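Local coordinates for ubiquitin-conjugating enzyme-like protein (Leishmania mexicana, PDB 6ZM3) that probably works in the ubiquitin-conjugation pathway as an E2-like protein of the UEV type, likely alongside a catalytically active E2 in building ubiquitin chains, at residues V75-F81 with D93-R98; Q28-L34 with W45-V50. All blocks are in the same frame, centred on the assembly; numbering follows the deposited sequence.

Contact 1: V75-F81 with D93-R98; sequences VPPHIRF and DGTVNR
Val96 N donates to Ile79 O over 2.8 Å with an N-H...O angle of 171°, and its approach lies nearly in line with the C=O bond. The other direct backbone bond, from Phe81 N to Gly94 O at 2.8 Å, instead meets its oxygen from above the carbonyl plane. Gly94 O also faces Arg80 CA in a CA-H...O contact, so this one oxygen meets two successive residues of the strand. The two bonds lie on either side of the bridged pair Arg80 and Thr95. Beyond Ile79 a water continues the link, accepting from Ile79 N (3.0 Å) and donating to Val96 O.

Val96 supplies the apolar centre. With CG1 opposite the backbone N (chi1 174°), its CG2 branch lies beside Ile79, 3.8 Å from that residue's CG2, and 4.0 Å from CE1 of Phe81. Phe104 and Leu120, from the two helices that follow, also pack on Val96. At the far end the bent Arg98 chain lays its guanidinium near His78, the two planes 24° apart, while Pro76 CD sits over one guanidinium face. Asp93 shapes the start of the returning chain: its OD1 accepts from Thr95 N (3.2 Å), an Asx turn. Arg80 directs its NH2 elsewhere, to a salt bridge with Glu65.

The pattern, a coil running back along the outermost strand 78-81 with a single bridge and a water link beside it, is consistent with the ubiquitin-conjugating (UBC) fold, in which the chain returns along the fourth strand toward the helices.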
ATOM      1  N   VAL B  75      -6.271 -22.374 -19.225  1.00 32.81           N
ATOM      2  CA  VAL B  75      -7.254 -22.114 -18.177  1.00 35.78           C
ATOM      3  C   VAL B  75      -7.006 -20.709 -17.621  1.00 36.47           C
ATOM      4  O   VAL B  75      -5.926 -20.148 -17.807  1.00 34.90           O
ATOM      5  CB  VAL B  75      -7.185 -23.190 -17.078  1.00 36.48           C
ATOM      6  CG1 VAL B  75      -7.412 -24.584 -17.635  1.00 38.77           C
ATOM      7  CG2 VAL B  75      -5.877 -23.131 -16.308  1.00 40.78           C
ATOM      8  N   PRO B  76      -7.980 -20.057 -16.939  1.00 35.49           N
ATOM      9  CA  PRO B  76      -7.811 -18.656 -16.553  1.00 30.78           C
ATOM     10  C   PRO B  76      -6.716 -18.470 -15.498  1.00 26.30           C
ATOM     11  O   PRO B  76      -6.313 -19.426 -14.835  1.00 29.27           O
ATOM     12  CB  PRO B  76      -9.205 -18.264 -16.008  1.00 32.93           C
ATOM     13  CG  PRO B  76     -10.138 -19.356 -16.524  1.00 30.98           C
ATOM     14  CD  PRO B  76      -9.280 -20.604 -16.514  1.00 33.84           C
ATOM     15  N   PRO B  77      -6.200 -17.230 -15.301  1.00 25.69           N
ATOM     16  CA  PRO B  77      -5.304 -16.957 -14.186  1.00 26.82           C
ATOM     17  C   PRO B  77      -6.116 -17.002 -12.890  1.00 27.87           C
ATOM     18  O   PRO B  77      -7.329 -16.763 -12.896  1.00 34.12           O
ATOM     19  CB  PRO B  77      -4.869 -15.504 -14.417  1.00 27.10           C
ATOM     20  CG  PRO B  77      -5.935 -14.870 -15.290  1.00 30.82           C
ATOM     21  CD  PRO B  77      -6.543 -16.021 -16.058  1.00 25.98           C
ATOM     22  N   HIS B  78      -5.428 -17.273 -11.785  1.00 31.24           N
ATOM     23  CA  HIS B  78      -6.029 -17.201 -10.457  1.00 30.37           C
ATOM     24  C   HIS B  78      -5.821 -15.793  -9.928  1.00 28.06           C
ATOM     25  O   HIS B  78      -4.670 -15.387  -9.785  1.00 27.21           O
ATOM     26  CB  HIS B  78      -5.383 -18.254  -9.549  1.00 32.43           C
ATOM     27  CG  HIS B  78      -5.421 -19.620 -10.149  1.00 45.05           C
ATOM     28  ND1 HIS B  78      -6.605 -20.299 -10.364  1.00 46.51           N
ATOM     29  CD2 HIS B  78      -4.438 -20.434 -10.595  1.00 51.46           C
ATOM     30  CE1 HIS B  78      -6.348 -21.472 -10.895  1.00 48.18           C
ATOM     31  NE2 HIS B  78      -5.025 -21.580 -11.049  1.00 50.93           N
ATOM     32  N   ILE B  79      -6.923 -15.066  -9.715  1.00 26.71           N
ATOM     33  CA  ILE B  79      -6.916 -13.683  -9.271  1.00 25.46           C
ATOM     34  C   ILE B  79      -7.536 -13.646  -7.870  1.00 29.11           C
ATOM     35  O   ILE B  79      -8.642 -14.150  -7.660  1.00 25.48           O
ATOM     36  CB  ILE B  79      -7.647 -12.767 -10.279  1.00 25.50           C
ATOM     37  CG1 ILE B  79      -7.140 -12.959 -11.721  1.00 24.65           C
ATOM     38  CG2 ILE B  79      -7.628 -11.295  -9.863  1.00 25.85           C
ATOM     39  CD1 ILE B  79      -7.553 -11.826 -12.668  1.00 23.96           C
ATOM     40  N   ARG B  80      -6.811 -13.037  -6.922  1.00 24.28           N
ATOM     41  CA  ARG B  80      -7.296 -12.817  -5.563  1.00 26.02           C
ATOM     42  C   ARG B  80      -7.182 -11.320  -5.274  1.00 24.72           C
ATOM     43  O   ARG B  80      -6.118 -10.725  -5.493  1.00 21.82           O
ATOM     44  CB  ARG B  80      -6.337 -13.503  -4.587  1.00 29.23           C
ATOM     45  CG  ARG B  80      -6.947 -13.987  -3.280  1.00 38.28           C
ATOM     46  CD  ARG B  80      -6.016 -14.905  -2.499  1.00 41.74           C
ATOM     47  NE  ARG B  80      -4.600 -14.537  -2.615  1.00 48.48           N
ATOM     48  CZ  ARG B  80      -3.884 -13.890  -1.682  1.00 46.73           C
ATOM     49  NH1 ARG B  80      -4.436 -13.539  -0.531  1.00 48.80           N
ATOM     50  NH2 ARG B  80      -2.602 -13.615  -1.887  1.00 43.25           N
ATOM     51  N   PHE B  81      -8.240 -10.730  -4.720  1.00 23.24           N
ATOM     52  CA  PHE B  81      -8.108  -9.377  -4.205  1.00 21.29           C
ATOM     53  C   PHE B  81      -7.344  -9.433  -2.885  1.00 23.86           C
ATOM     54  O   PHE B  81      -7.627 -10.288  -2.035  1.00 24.36           O
ATOM     55  CB  PHE B  81      -9.467  -8.706  -4.009  1.00 20.14           C
ATOM     56  CG  PHE B  81     -10.067  -8.072  -5.240  1.00 20.81           C
ATOM     57  CD1 PHE B  81     -10.814  -8.838  -6.134  1.00 21.24           C
ATOM     58  CD2 PHE B  81      -9.923  -6.716  -5.486  1.00 21.15           C
ATOM     59  CE1 PHE B  81     -11.378  -8.249  -7.256  1.00 20.84           C
ATOM     60  CE2 PHE B  81     -10.504  -6.129  -6.591  1.00 21.73           C
ATOM     61  CZ  PHE B  81     -11.244  -6.901  -7.465  1.00 21.23           C
ATOM     62  N   ASP B  93     -12.855 -14.937   0.700  1.00 32.36           N
ATOM     63  CA  ASP B  93     -11.415 -14.900   0.905  1.00 29.28           C
ATOM     64  C   ASP B  93     -10.725 -14.009  -0.130  1.00 26.45           C
ATOM     65  O   ASP B  93      -9.499 -14.026  -0.205  1.00 27.84           O
ATOM     66  CB  ASP B  93     -10.798 -16.297   0.972  1.00 32.62           C
ATOM     67  CG  ASP B  93     -10.882 -17.076  -0.330  1.00 33.22           C
ATOM     68  OD1 ASP B  93     -11.584 -16.616  -1.251  1.00 28.10           O
ATOM     69  OD2 ASP B  93     -10.235 -18.137  -0.401  1.00 39.04           O
ATOM     70  N   GLY B  94     -11.504 -13.299  -0.947  1.00 25.13           N
ATOM     71  CA  GLY B  94     -10.968 -12.413  -1.980  1.00 29.12           C
ATOM     72  C   GLY B  94     -10.769 -13.075  -3.353  1.00 30.61           C
ATOM     73  O   GLY B  94     -10.405 -12.394  -4.319  1.00 25.02           O
ATOM     74  N   THR B  95     -10.937 -14.405  -3.447  1.00 26.06           N
ATOM     75  CA  THR B  95     -10.754 -15.092  -4.718  1.00 26.42           C
ATOM     76  C   THR B  95     -11.798 -14.642  -5.746  1.00 30.85           C
ATOM     77  O   THR B  95     -12.986 -14.548  -5.441  1.00 28.80           O
ATOM     78  CB  THR B  95     -10.794 -16.613  -4.528  1.00 29.40           C
ATOM     79  OG1 THR B  95     -12.015 -16.927  -3.856  1.00 34.61           O
ATOM     80  CG2 THR B  95      -9.674 -17.152  -3.673  1.00 25.86           C
ATOM     81  N   VAL B  96     -11.356 -14.392  -6.988  1.00 24.28           N
ATOM     82  CA  VAL B  96     -12.289 -14.134  -8.086  1.00 25.92           C
ATOM     83  C   VAL B  96     -12.834 -15.488  -8.517  1.00 23.84           C
ATOM     84  O   VAL B  96     -12.087 -16.368  -8.879  1.00 25.58           O
ATOM     85  CB  VAL B  96     -11.636 -13.359  -9.248  1.00 25.38           C
ATOM     86  CG1 VAL B  96     -12.552 -13.199 -10.457  1.00 25.68           C
ATOM     87  CG2 VAL B  96     -11.204 -11.977  -8.787  1.00 22.38           C
ATOM     88  N   ASN B  97     -14.151 -15.654  -8.345  1.00 25.87           N
ATOM     89  CA  ASN B  97     -14.896 -16.892  -8.557  1.00 25.89           C
ATOM     90  C   ASN B  97     -15.001 -17.211 -10.050  1.00 24.94           C
ATOM     91  O   ASN B  97     -15.477 -16.385 -10.818  1.00 25.18           O
ATOM     92  CB  ASN B  97     -16.304 -16.695  -7.966  1.00 27.50           C
ATOM     93  CG  ASN B  97     -17.105 -17.969  -7.988  1.00 30.27           C
ATOM     94  OD1 ASN B  97     -17.498 -18.411  -9.057  1.00 29.15           O
ATOM     95  ND2 ASN B  97     -17.329 -18.556  -6.826  1.00 28.75           N
ATOM     96  N   ARG B  98     -14.645 -18.439 -10.410  1.00 25.43           N
ATOM     97  CA  ARG B  98     -14.490 -18.886 -11.787  1.00 39.99           C
ATOM     98  C   ARG B  98     -15.831 -19.136 -12.482  1.00 38.14           C
ATOM     99  O   ARG B  98     -15.888 -19.172 -13.713  1.00 40.22           O
ATOM    100  CB  ARG B  98     -13.546 -20.086 -11.826  1.00 40.47           C
ATOM    101  CG  ARG B  98     -12.080 -19.676 -11.791  1.00 47.30           C
ATOM    102  CD  ARG B  98     -11.146 -20.797 -11.357  1.00 52.72           C
ATOM    103  NE  ARG B  98      -9.844 -20.689 -12.011  1.00 56.43           N
ATOM    104  CZ  ARG B  98      -9.355 -21.524 -12.931  1.00 58.03           C
ATOM    105  NH1 ARG B  98     -10.053 -22.582 -13.317  1.00 60.94           N
ATOM    106  NH2 ARG B  98      -8.160 -21.299 -13.459  1.00 51.02           N
TER
HETATM  107  O   HOH W   1      -9.037 -18.422 -11.926  1.00 33.34           O
HETATM  108  O   HOH W   2      -9.194 -17.020  -9.640  1.00 28.37           O

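Contact 2: Q28-L34 with W45-V50; sequences QNVSVGL and WNGTIV
Leu34 CD1 stands over one face of the Trp45 indole, 3.9 Å from the centroid of the six-membered ring and nearly above its centre, a CH-pi contact. Although Leu34 leaves its backbone heading away from the neighbouring strand, the methyl at its end returns to the ring, nearest CE2 and CZ2. Trp45 holds its CG opposite its own carbonyl carbon (chi1 -59°), which sends the indole alongside the end of strand 30-34, with CE3 close to the Gly33 backbone. The Val32 side chain crosses that of Trp45 at about a right angle, its CG1 3.8 Å from Trp45 CE3. The indole NE1 is satisfied by Phe42 O, and Leu13 and Leu17 of helix 9-22 pack on the same side chain.

These residues belong to a beta hairpin whose strands run antiparallel at 164°, the first two strands of the antiparallel meander of the UBC fold. Ser31 with Thr48 and Gly33 with Asn46 are its hydrogen-bonded pairs; Thr48 N to Ser31 O is 2.7 Å, and the Asn46 N bond to Gly33 O is equally short. Val50 N to Asn29 O extends the ladder just before the start of strand 30-34.

Side chains divide between two faces. Val30, Val32 and Ile49 share one: Val30 turns CG1 anti to its N (chi1 153°) and presents CG2 to Ile49 CG1 at 4.0 Å, the two chains pointing the same way, and Leu117 of helix 113-125 packs on both valines. Ser31, Asn46 and Thr48 occupy the other, where the second protein chain packs on all three. There Ser31 and Thr48 face each other CB to CB at 4.2 Å, while Thr48 OG1 meets a water at 3.0 Å.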
ATOM      1  N   GLN B  28      -4.404   4.609 -16.813  0.50 35.74           N
ATOM      2  CA  GLN B  28      -3.967   4.682 -15.429  0.50 35.08           C
ATOM      3  C   GLN B  28      -5.179   4.454 -14.537  0.50 33.53           C
ATOM      4  O   GLN B  28      -5.443   5.234 -13.624  0.50 34.27           O
ATOM      5  CB  GLN B  28      -3.199   5.978 -15.136  0.50 37.98           C
ATOM      6  CG  GLN B  28      -3.835   7.231 -15.725  0.50 37.20           C
ATOM      7  CD  GLN B  28      -3.548   8.468 -14.907  0.50 40.15           C
ATOM      8  OE1 GLN B  28      -2.394   8.849 -14.692  0.50 40.52           O
ATOM      9  NE2 GLN B  28      -4.609   9.107 -14.436  0.50 40.59           N
ATOM     10  N   ASN B  29      -5.925   3.385 -14.834  1.00 29.92           N
ATOM     11  CA  ASN B  29      -6.954   2.955 -13.901  1.00 28.80           C
ATOM     12  C   ASN B  29      -6.826   1.458 -13.609  1.00 23.88           C
ATOM     13  O   ASN B  29      -7.451   0.949 -12.671  1.00 24.44           O
ATOM     14  CB  ASN B  29      -8.305   3.598 -14.234  1.00 28.72           C
ATOM     15  CG  ASN B  29      -8.878   3.060 -15.529  1.00 32.69           C
ATOM     16  OD1 ASN B  29      -8.878   1.853 -15.751  1.00 32.91           O
ATOM     17  ND2 ASN B  29      -9.361   3.928 -16.398  1.00 27.34           N
ATOM     18  N   VAL B  30      -6.010   0.760 -14.407  1.00 22.06           N
ATOM     19  CA  VAL B  30      -5.687  -0.642 -14.171  1.00 23.84           C
ATOM     20  C   VAL B  30      -4.205  -0.905 -14.466  1.00 27.13           C
ATOM     21  O   VAL B  30      -3.623  -0.301 -15.374  1.00 26.30           O
ATOM     22  CB  VAL B  30      -6.635  -1.539 -14.994  1.00 30.30           C
ATOM     23  CG1 VAL B  30      -6.041  -2.879 -15.355  1.00 30.30           C
ATOM     24  CG2 VAL B  30      -7.995  -1.728 -14.344  1.00 23.78           C
ATOM     25  N   SER B  31      -3.574  -1.820 -13.712  1.00 23.77           N
ATOM     26  CA  SER B  31      -2.161  -2.098 -13.944  1.00 23.64           C
ATOM     27  C   SER B  31      -1.783  -3.492 -13.484  1.00 24.34           C
ATOM     28  O   SER B  31      -2.330  -3.970 -12.479  1.00 22.47           O
ATOM     29  CB  SER B  31      -1.305  -1.089 -13.246  1.00 24.64           C
ATOM     30  OG  SER B  31       0.022  -1.284 -13.669  1.00 29.39           O
ATOM     31  N   VAL B  32      -0.852  -4.108 -14.224  1.00 23.59           N
ATOM     32  CA  VAL B  32      -0.325  -5.423 -13.898  1.00 24.25           C
ATOM     33  C   VAL B  32       1.178  -5.359 -14.090  1.00 24.41           C
ATOM     34  O   VAL B  32       1.665  -4.692 -15.000  1.00 21.78           O
ATOM     35  CB  VAL B  32      -0.917  -6.522 -14.804  1.00 27.65           C
ATOM     36  CG1 VAL B  32      -0.598  -7.913 -14.298  1.00 28.82           C
ATOM     37  CG2 VAL B  32      -2.405  -6.363 -15.040  1.00 29.39           C
ATOM     38  N   GLY B  33       1.897  -6.156 -13.303  1.00 23.02           N
ATOM     39  CA  GLY B  33       3.344  -6.114 -13.347  1.00 26.63           C
ATOM     40  C   GLY B  33       3.891  -7.303 -12.579  1.00 27.13           C
ATOM     41  O   GLY B  33       3.190  -7.867 -11.734  1.00 26.86           O
ATOM     42  N   LEU B  34       5.122  -7.687 -12.923  1.00 24.12           N
ATOM     43  CA  LEU B  34       5.747  -8.889 -12.375  1.00 25.45           C
ATOM     44  C   LEU B  34       5.911  -8.680 -10.864  1.00 25.47           C
ATOM     45  O   LEU B  34       6.330  -7.604 -10.447  1.00 23.40           O
ATOM     46  CB  LEU B  34       7.101  -9.012 -13.092  1.00 26.74           C
ATOM     47  CG  LEU B  34       7.676 -10.401 -13.359  1.00 32.19           C
ATOM     48  CD1 LEU B  34       6.627 -11.371 -13.905  1.00 31.02           C
ATOM     49  CD2 LEU B  34       8.835 -10.311 -14.350  1.00 31.36           C
ATOM     50  N   TRP B  45       2.017 -12.151 -10.532  1.00 21.49           N
ATOM     51  CA  TRP B  45       1.881 -10.776 -10.957  1.00 22.80           C
ATOM     52  C   TRP B  45       1.121  -9.981  -9.906  1.00 22.57           C
ATOM     53  O   TRP B  45       0.214 -10.504  -9.264  1.00 25.73           O
ATOM     54  CB  TRP B  45       1.181 -10.724 -12.330  1.00 26.31           C
ATOM     55  CG  TRP B  45       1.918 -11.469 -13.397  1.00 24.66           C
ATOM     56  CD1 TRP B  45       2.094 -12.817 -13.499  1.00 23.03           C
ATOM     57  CD2 TRP B  45       2.552 -10.894 -14.556  1.00 23.19           C
ATOM     58  NE1 TRP B  45       2.836 -13.122 -14.608  1.00 23.91           N
ATOM     59  CE2 TRP B  45       3.142 -11.951 -15.268  1.00 22.40           C
ATOM     60  CE3 TRP B  45       2.719  -9.582 -15.010  1.00 23.22           C
ATOM     61  CZ2 TRP B  45       3.820 -11.757 -16.475  1.00 24.19           C
ATOM     62  CZ3 TRP B  45       3.444  -9.380 -16.166  1.00 25.61           C
ATOM     63  CH2 TRP B  45       3.975 -10.454 -16.896  1.00 23.77           C
ATOM     64  N   ASN B  46       1.502  -8.721  -9.744  1.00 21.61           N
ATOM     65  CA  ASN B  46       0.806  -7.785  -8.891  1.00 23.69           C
ATOM     66  C   ASN B  46      -0.225  -7.143  -9.794  1.00 23.45           C
ATOM     67  O   ASN B  46       0.097  -6.874 -10.938  1.00 27.89           O
ATOM     68  CB  ASN B  46       1.722  -6.667  -8.387  1.00 25.68           C
ATOM     69  CG  ASN B  46       2.813  -7.099  -7.435  1.00 28.57           C
ATOM     70  OD1 ASN B  46       2.748  -8.165  -6.848  1.00 35.15           O
ATOM     71  ND2 ASN B  46       3.824  -6.264  -7.264  1.00 33.11           N
ATOM     72  N   GLY B  47      -1.443  -6.916  -9.283  1.00 21.03           N
ATOM     73  CA  GLY B  47      -2.437  -6.153 -10.013  1.00 23.02           C
ATOM     74  C   GLY B  47      -2.935  -4.972  -9.189  1.00 23.00           C
ATOM     75  O   GLY B  47      -2.978  -4.995  -7.951  1.00 22.17           O
ATOM     76  N   THR B  48      -3.253  -3.907  -9.901  1.00 21.10           N
ATOM     77  CA  THR B  48      -3.890  -2.747  -9.334  1.00 23.03           C
ATOM     78  C   THR B  48      -5.154  -2.466 -10.126  1.00 21.34           C
ATOM     79  O   THR B  48      -5.083  -2.421 -11.360  1.00 21.38           O
ATOM     80  CB  THR B  48      -2.971  -1.515  -9.429  1.00 24.67           C
ATOM     81  OG1 THR B  48      -1.765  -1.865  -8.745  1.00 24.19           O
ATOM     82  CG2 THR B  48      -3.584  -0.268  -8.823  1.00 26.30           C
ATOM     83  N   ILE B  49      -6.242  -2.146  -9.398  1.00 20.44           N
ATOM     84  CA  ILE B  49      -7.417  -1.477  -9.944  1.00 21.10           C
ATOM     85  C   ILE B  49      -7.691  -0.204  -9.150  1.00 21.45           C
ATOM     86  O   ILE B  49      -7.748  -0.252  -7.923  1.00 22.80           O
ATOM     87  CB  ILE B  49      -8.646  -2.412  -9.856  1.00 21.04           C
ATOM     88  CG1 ILE B  49      -8.530  -3.605 -10.810  1.00 20.44           C
ATOM     89  CG2 ILE B  49      -9.928  -1.613 -10.051  1.00 21.61           C
ATOM     90  CD1 ILE B  49      -9.397  -4.812 -10.423  1.00 20.75           C
ATOM     91  N   VAL B  50      -7.884   0.912  -9.858  1.00 20.01           N
ATOM     92  CA  VAL B  50      -8.400   2.140  -9.295  1.00 24.36           C
ATOM     93  C   VAL B  50      -9.926   2.127  -9.442  1.00 27.83           C
ATOM     94  O   VAL B  50     -10.467   2.085 -10.558  1.00 23.65           O
ATOM     95  CB  VAL B  50      -7.729   3.350  -9.982  1.00 24.35           C
ATOM     96  CG1 VAL B  50      -8.183   4.692  -9.423  1.00 30.00           C
ATOM     97  CG2 VAL B  50      -6.206   3.228  -9.923  1.00 24.72           C
TER
HETATM   98  O   HOH W   3       0.118  -3.836 -10.065  1.00 37.33           O

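In the fold
Contact 2 closes before contact 1 opens along the chain, and their centres lie about 15 Å apart. Both use the same four-stranded antiparallel sheet but at opposite margins: contact 2 pairs strands 30-34 and 44-50, whereas contact 1 sets a loop against the outermost strand 78-81. Strand 61-67 runs between them, bonded through its backbone to each side. Helix 113-125 packs on both contacts, and Phe81 CZ touches Ile49 CD1 at 4.1 Å, so the two contacts meet directly through these side chains. No other chain touches contact 1, while contact 2 meets the chain of another protein through the sheet face carrying Ser31, Asn46 and Thr48, consistent with a role for that face in pairing with a partner.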